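Local atomic coordinates of glycerol kinase, putative (Plasmodium falciparum, PDB entry 2W41), a protein that probably transfers a phosphate group from ATP to glycerol, yielding sn-glycerol 3-phosphate. Residues Pro102-Ile107 with Ile147-Gln152; Phe263-Ala268 with Ser405-Glu410. One frame throughout, in Å; residues are numbered along the deposited sequence.

Contact 1: residues Pro102-Ile107 with Ile147-Gln152; sequences PLYNAI and ILWLIQ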
loop_
_atom_site.group_PDB
_atom_site.type_symbol
_atom_site.label_atom_id
_atom_site.label_comp_id
_atom_site.label_asym_id
_atom_site.label_seq_id
_atom_site.Cartn_x
_atom_site.Cartn_y
_atom_site.Cartn_z
ATOM N N PRO B 102 19.092 -44.527 11.203
ATOM C CA PRO B 102 18.982 -43.667 10.017
ATOM C C PRO B 102 20.304 -43.514 9.251
ATOM O O PRO B 102 21.364 -43.254 9.833
ATOM C CB PRO B 102 18.516 -42.299 10.582
ATOM C CG PRO B 102 18.663 -42.368 12.067
ATOM C CD PRO B 102 18.668 -43.838 12.442
ATOM N N LEU B 103 20.224 -43.678 7.937
ATOM C CA LEU B 103 21.356 -43.436 7.038
ATOM C C LEU B 103 21.479 -41.932 6.751
ATOM O O LEU B 103 22.461 -41.477 6.148
ATOM C CB LEU B 103 21.195 -44.267 5.761
ATOM C CG LEU B 103 20.856 -45.742 6.046
ATOM C CD1 LEU B 103 20.594 -46.537 4.792
ATOM C CD2 LEU B 103 21.903 -46.450 6.937
ATOM N N TYR B 104 20.488 -41.163 7.221
ATOM C CA TYR B 104 20.484 -39.698 7.085
ATOM C C TYR B 104 19.271 -39.177 7.864
ATOM O O TYR B 104 18.273 -39.884 8.059
ATOM C CB TYR B 104 20.389 -39.287 5.607
ATOM C CG TYR B 104 20.759 -37.846 5.274
ATOM C CD1 TYR B 104 22.074 -37.501 4.903
ATOM C CD2 TYR B 104 19.808 -36.831 5.303
ATOM C CE1 TYR B 104 22.405 -36.205 4.564
ATOM C CE2 TYR B 104 20.133 -35.517 4.989
ATOM C CZ TYR B 104 21.440 -35.206 4.613
ATOM O OH TYR B 104 21.779 -33.898 4.313
ATOM N N ASN B 105 19.367 -37.927 8.296
ATOM C CA ASN B 105 18.244 -37.205 8.861
ATOM C C ASN B 105 16.991 -37.298 8.039
ATOM O O ASN B 105 17.025 -37.667 6.853
ATOM C CB ASN B 105 18.604 -35.739 8.999
ATOM C CG ASN B 105 19.384 -35.462 10.239
ATOM O OD1 ASN B 105 19.762 -34.329 10.483
ATOM N ND2 ASN B 105 19.638 -36.499 11.033
ATOM N N ALA B 106 15.875 -36.958 8.674
ATOM C CA ALA B 106 14.628 -36.779 7.952
ATOM C C ALA B 106 14.792 -35.510 7.111
ATOM O O ALA B 106 15.422 -34.551 7.551
ATOM C CB ALA B 106 13.459 -36.662 8.945
ATOM N N ILE B 107 14.260 -35.515 5.892
ATOM C CA ILE B 107 14.243 -34.313 5.056
ATOM C C ILE B 107 12.796 -33.821 5.035
ATOM O O ILE B 107 11.905 -34.438 4.458
ATOM C CB ILE B 107 14.853 -34.534 3.591
ATOM C CG1 ILE B 107 16.312 -34.991 3.627
ATOM C CG2 ILE B 107 14.785 -33.269 2.757
ATOM C CD1 ILE B 107 16.973 -35.234 2.189
ATOM N N ILE B 147 14.141 -38.661 -1.841
ATOM C CA ILE B 147 14.697 -39.996 -1.882
ATOM C C ILE B 147 15.769 -40.036 -2.988
ATOM O O ILE B 147 16.830 -40.611 -2.791
ATOM C CB ILE B 147 13.595 -41.042 -2.190
ATOM C CG1 ILE B 147 12.536 -41.091 -1.075
ATOM C CG2 ILE B 147 14.231 -42.420 -2.437
ATOM C CD1 ILE B 147 11.244 -41.895 -1.434
ATOM N N LEU B 148 15.468 -39.419 -4.140
ATOM C CA LEU B 148 16.388 -39.313 -5.289
ATOM C C LEU B 148 17.659 -38.550 -4.946
ATOM O O LEU B 148 18.784 -39.046 -5.170
ATOM C CB LEU B 148 15.704 -38.654 -6.508
ATOM C CG LEU B 148 16.581 -38.395 -7.752
ATOM C CD1 LEU B 148 16.958 -39.703 -8.460
ATOM C CD2 LEU B 148 15.933 -37.466 -8.710
ATOM N N TRP B 149 17.492 -37.332 -4.427
ATOM C CA TRP B 149 18.643 -36.600 -3.920
ATOM C C TRP B 149 19.524 -37.480 -3.019
ATOM O O TRP B 149 20.753 -37.460 -3.157
ATOM C CB TRP B 149 18.210 -35.355 -3.184
ATOM C CG TRP B 149 19.296 -34.368 -2.873
ATOM C CD1 TRP B 149 19.582 -33.215 -3.576
ATOM C CD2 TRP B 149 20.215 -34.393 -1.756
ATOM N NE1 TRP B 149 20.617 -32.523 -2.961
ATOM C CE2 TRP B 149 21.021 -33.216 -1.844
ATOM C CE3 TRP B 149 20.429 -35.279 -0.688
ATOM C CZ2 TRP B 149 22.028 -32.913 -0.897
ATOM C CZ3 TRP B 149 21.429 -34.976 0.248
ATOM C CH2 TRP B 149 22.229 -33.816 0.123
ATOM N N LEU B 150 18.919 -38.252 -2.112
ATOM C CA LEU B 150 19.708 -39.134 -1.226
ATOM C C LEU B 150 20.489 -40.179 -1.982
ATOM O O LEU B 150 21.608 -40.437 -1.638
ATOM C CB LEU B 150 18.874 -39.820 -0.140
ATOM C CG LEU B 150 18.712 -39.165 1.234
ATOM C CD1 LEU B 150 19.785 -38.100 1.553
ATOM C CD2 LEU B 150 17.335 -38.545 1.339
ATOM N N ILE B 151 19.860 -40.794 -2.981
ATOM C CA ILE B 151 20.474 -41.804 -3.870
ATOM C C ILE B 151 21.669 -41.251 -4.686
ATOM O O ILE B 151 22.645 -41.952 -4.952
ATOM C CB ILE B 151 19.398 -42.374 -4.833
ATOM C CG1 ILE B 151 18.453 -43.312 -4.074
ATOM C CG2 ILE B 151 20.032 -43.089 -6.060
ATOM C CD1 ILE B 151 17.183 -43.714 -4.872
ATOM N N GLN B 152 21.562 -39.989 -5.085
ATOM C CA GLN B 152 22.565 -39.348 -5.912
ATOM C C GLN B 152 23.771 -38.815 -5.113
ATOM O O GLN B 152 24.904 -38.891 -5.591
ATOM C CB GLN B 152 21.931 -38.213 -6.734
ATOM C CG GLN B 152 20.993 -38.646 -7.856
ATOM C CD GLN B 152 20.539 -37.452 -8.679
ATOM O OE1 GLN B 152 20.753 -36.293 -8.282
ATOM N NE2 GLN B 152 19.912 -37.712 -9.819
#
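Two charged side chains hold the hydroxyl of Tyr-104 just where its ring meets the helix 144-152: OH hydrogen-bonds to Glu-50 OE2 and to Arg-113 NH2, and lies 4.2 Å from Trp-149 CH2. The second of these partners does double duty, because Arg-113 also makes a cation-pi contact with the indole of Trp-149. Trp-48 completes the cluster, its ring set at about 90° to that indole while it also touches Tyr-104.

With its hydroxyl tied down, the tyrosine offers a face to Leu-150. CG of Tyr-104 is anti to the backbone N (chi1 -164°), which carries the ring across to the helix. Leu-150 CD1 sits 4.0 Å from the ring centroid of Tyr-104, and the approach lies 15° off the ring normal, a CH-pi contact displaced a little toward the rim. The same methyl lies in the plane of the Trp-149 indole, at its edge, so one carbon serves both aromatic groups. The other methyl of the leucine meets Ile-107 tip to tip, with Leu-150 CD2 only 3.4 Å from Ile-107 CD1. That is tight for two methyls, and since the leucine torsions are not well staggered, the exact value is doubtful. Ile-107 CD1 also comes within 4.5 Å of Trp-149 CE3.

The first segment reaches this position as a connection into the short strand 106-107, which pairs antiparallel with strand 50-51, the strand that carries Glu-50. Ile-157, from helix 155-163, covers Leu-150 as well. The example illustrates division of labour at a partly buried junction: no hydrogen bond links the two segments, so dispersion and CH-pi forces join them, while the ionic partners of the tyrosine hydroxyl probably fix the ring's position over the leucine.

Contact 2: residues Phe263-Ala268 with Ser405-Glu410; sequences FDEGEA and SDMGIE. With EDO (1,2-ethanediol), chain V.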
loop_
_atom_site.group_PDB
_atom_site.type_symbol
_atom_site.label_atom_id
_atom_site.label_comp_id
_atom_site.label_asym_id
_atom_site.label_seq_id
_atom_site.Cartn_x
_atom_site.Cartn_y
_atom_site.Cartn_z
ATOM N N PHE B 263 -17.085 -36.343 5.609
ATOM C CA PHE B 263 -17.217 -37.762 5.146
ATOM C C PHE B 263 -17.827 -37.996 3.749
ATOM O O PHE B 263 -17.606 -39.058 3.148
ATOM C CB PHE B 263 -17.955 -38.626 6.180
ATOM C CG PHE B 263 -17.194 -38.847 7.465
ATOM C CD1 PHE B 263 -15.913 -39.388 7.458
ATOM C CD2 PHE B 263 -17.775 -38.522 8.697
ATOM C CE1 PHE B 263 -15.219 -39.611 8.656
ATOM C CE2 PHE B 263 -17.093 -38.738 9.912
ATOM C CZ PHE B 263 -15.825 -39.288 9.894
ATOM N N ASP B 264 -18.560 -37.005 3.241
ATOM C CA ASP B 264 -19.320 -37.120 1.998
ATOM C C ASP B 264 -18.876 -36.114 0.919
ATOM O O ASP B 264 -18.314 -35.035 1.253
ATOM C CB ASP B 264 -20.828 -36.867 2.267
ATOM C CG ASP B 264 -21.415 -37.740 3.410
ATOM O OD1 ASP B 264 -20.954 -38.898 3.711
ATOM O OD2 ASP B 264 -22.362 -37.212 4.025
ATOM N N GLU B 265 -19.186 -36.428 -0.348
ATOM C CA GLU B 265 -18.741 -35.596 -1.477
ATOM C C GLU B 265 -19.270 -34.183 -1.374
ATOM O O GLU B 265 -20.395 -33.978 -0.956
ATOM C CB GLU B 265 -18.963 -36.246 -2.882
ATOM C CG GLU B 265 -20.248 -35.958 -3.654
ATOM C CD GLU B 265 -20.291 -34.592 -4.409
ATOM O OE1 GLU B 265 -19.443 -34.308 -5.307
ATOM O OE2 GLU B 265 -21.237 -33.798 -4.120
ATOM N N GLY B 266 -18.454 -33.193 -1.710
ATOM C CA GLY B 266 -18.915 -31.800 -1.664
ATOM C C GLY B 266 -18.737 -31.202 -0.290
ATOM O O GLY B 266 -19.007 -30.023 -0.071
ATOM N N GLU B 267 -18.283 -32.029 0.644
ATOM C CA GLU B 267 -17.854 -31.558 1.967
ATOM C C GLU B 267 -16.384 -31.173 1.973
ATOM O O GLU B 267 -15.562 -31.913 1.479
ATOM C CB GLU B 267 -18.151 -32.621 3.020
ATOM C CG GLU B 267 -19.378 -32.266 3.820
ATOM C CD GLU B 267 -20.056 -33.434 4.474
ATOM O OE1 GLU B 267 -19.477 -34.536 4.544
ATOM O OE2 GLU B 267 -21.203 -33.241 4.924
ATOM N N ALA B 268 -16.087 -30.000 2.522
ATOM C CA ALA B 268 -14.752 -29.379 2.435
ATOM C C ALA B 268 -14.290 -28.867 3.791
ATOM O O ALA B 268 -15.120 -28.470 4.576
ATOM C CB ALA B 268 -14.759 -28.221 1.414
ATOM N N SER B 405 -15.757 -26.319 -10.286
ATOM C CA SER B 405 -15.890 -26.498 -11.728
ATOM C C SER B 405 -15.354 -27.871 -12.207
ATOM O O SER B 405 -16.012 -28.533 -12.997
ATOM C CB SER B 405 -15.209 -25.332 -12.460
ATOM O OG SER B 405 -15.052 -25.579 -13.849
ATOM N N ASP B 406 -14.173 -28.304 -11.767
ATOM C CA ASP B 406 -13.671 -29.624 -12.150
ATOM C C ASP B 406 -14.578 -30.762 -11.592
ATOM O O ASP B 406 -14.735 -31.806 -12.219
ATOM C CB ASP B 406 -12.198 -29.820 -11.719
ATOM C CG ASP B 406 -11.226 -28.845 -12.409
ATOM O OD1 ASP B 406 -11.479 -28.442 -13.553
ATOM O OD2 ASP B 406 -10.175 -28.475 -11.855
ATOM N N MET B 407 -15.181 -30.573 -10.423
ATOM C CA MET B 407 -15.998 -31.651 -9.824
ATOM C C MET B 407 -17.385 -31.787 -10.458
ATOM O O MET B 407 -18.081 -32.785 -10.243
ATOM C CB MET B 407 -16.156 -31.454 -8.318
ATOM C CG MET B 407 -14.886 -31.573 -7.514
ATOM S SD MET B 407 -15.156 -31.036 -5.801
ATOM C CE MET B 407 -16.189 -32.370 -5.127
ATOM N N GLY B 408 -17.790 -30.766 -11.210
ATOM C CA GLY B 408 -19.055 -30.746 -11.881
ATOM C C GLY B 408 -20.182 -30.348 -10.977
ATOM O O GLY B 408 -21.351 -30.559 -11.326
ATOM N N ILE B 409 -19.850 -29.779 -9.820
ATOM C CA ILE B 409 -20.882 -29.311 -8.846
ATOM C C ILE B 409 -21.004 -27.787 -8.869
ATOM O O ILE B 409 -20.203 -27.103 -9.521
ATOM C CB ILE B 409 -20.683 -29.879 -7.390
ATOM C CG1 ILE B 409 -19.440 -29.270 -6.695
ATOM C CG2 ILE B 409 -20.593 -31.386 -7.435
ATOM C CD1 ILE B 409 -19.294 -29.591 -5.158
ATOM N N GLU B 410 -22.018 -27.260 -8.195
ATOM C CA GLU B 410 -22.288 -25.834 -8.233
ATOM C C GLU B 410 -21.996 -25.116 -6.928
ATOM O O GLU B 410 -21.880 -23.915 -6.899
ATOM C CB GLU B 410 -23.752 -25.592 -8.650
ATOM C CG GLU B 410 -23.931 -25.260 -10.150
ATOM C CD GLU B 410 -25.152 -25.958 -10.789
ATOM O OE1 GLU B 410 -26.078 -26.398 -10.037
ATOM O OE2 GLU B 410 -25.179 -26.053 -12.052
HETATM C C1 EDO V . -19.466 -41.030 -2.449
HETATM O O1 EDO V . -19.516 -41.300 -3.870
HETATM C C2 EDO V . -20.112 -39.669 -2.147
HETATM O O2 EDO V . -20.368 -39.498 -0.745
#
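A bend at chi2 (80°) turns the carboxylate of Glu-265 toward the end of helix 381-407, and a bend at chi3 (71°) turns the methyl of Met-407 to meet it. Glu-265 OE1 then lies 3.8 Å from Met-407 CE and also 3.8 Å from Ile-409 CG2. Glu-265 runs alongside the other two chains in the opposite sense, and its carboxylate end, not its methylenes, makes the contact. Alongside the carboxylate, Ile-409 CD1 packs on Gly-266 CA at 4.2 Å, and Met-407 CE also lies 4.2 Å from Gly-266 N.

Both backbones turn on glycine here. Asp-264 to Glu-267 form a type II beta turn with Gly-266 at its third position, where positive phi is needed, and Glu-267 OE1 accepts a bond of 2.9 Å from Asp-264 N. Gly-408 ends the helix in a Schellman motif, delivering Ile-409 to the turn. An ethanediol, probably from the crystallisation liquor, makes a weak bond to Glu-265 N and is also held by Glu-284.

Beyond the turn, strand 267-272 runs between 276-281 and 414-418, and Met-407 packs on Ile-280 of the former. Since a carboxylate here meets methyls and no hydrogen bond crosses, the contact is van der Waals packing that relies on shape, with the partly exposed glutamate probably keeping its charge.

From the N terminus, the chain first closes contact 1, a loop with 39 residues between its ends, 21 of them helical, within the N-terminal FGGY domain. Only afterwards does contact 2 open, and the 136 residues that it spans include much of the ADP pocket, with Thr-274, Gly-319 and Ser-338; Gly-420 follows it. The loops therefore stand in series, neither nesting nor crossing. Contact 1 ties the 106-107 strand to helix 144-152, whereas contact 2 joins the approach to strand 267-272 to the end of helix 381-407. Their centres are 38 Å apart, on opposite sides of the chain's centre, and they do not touch.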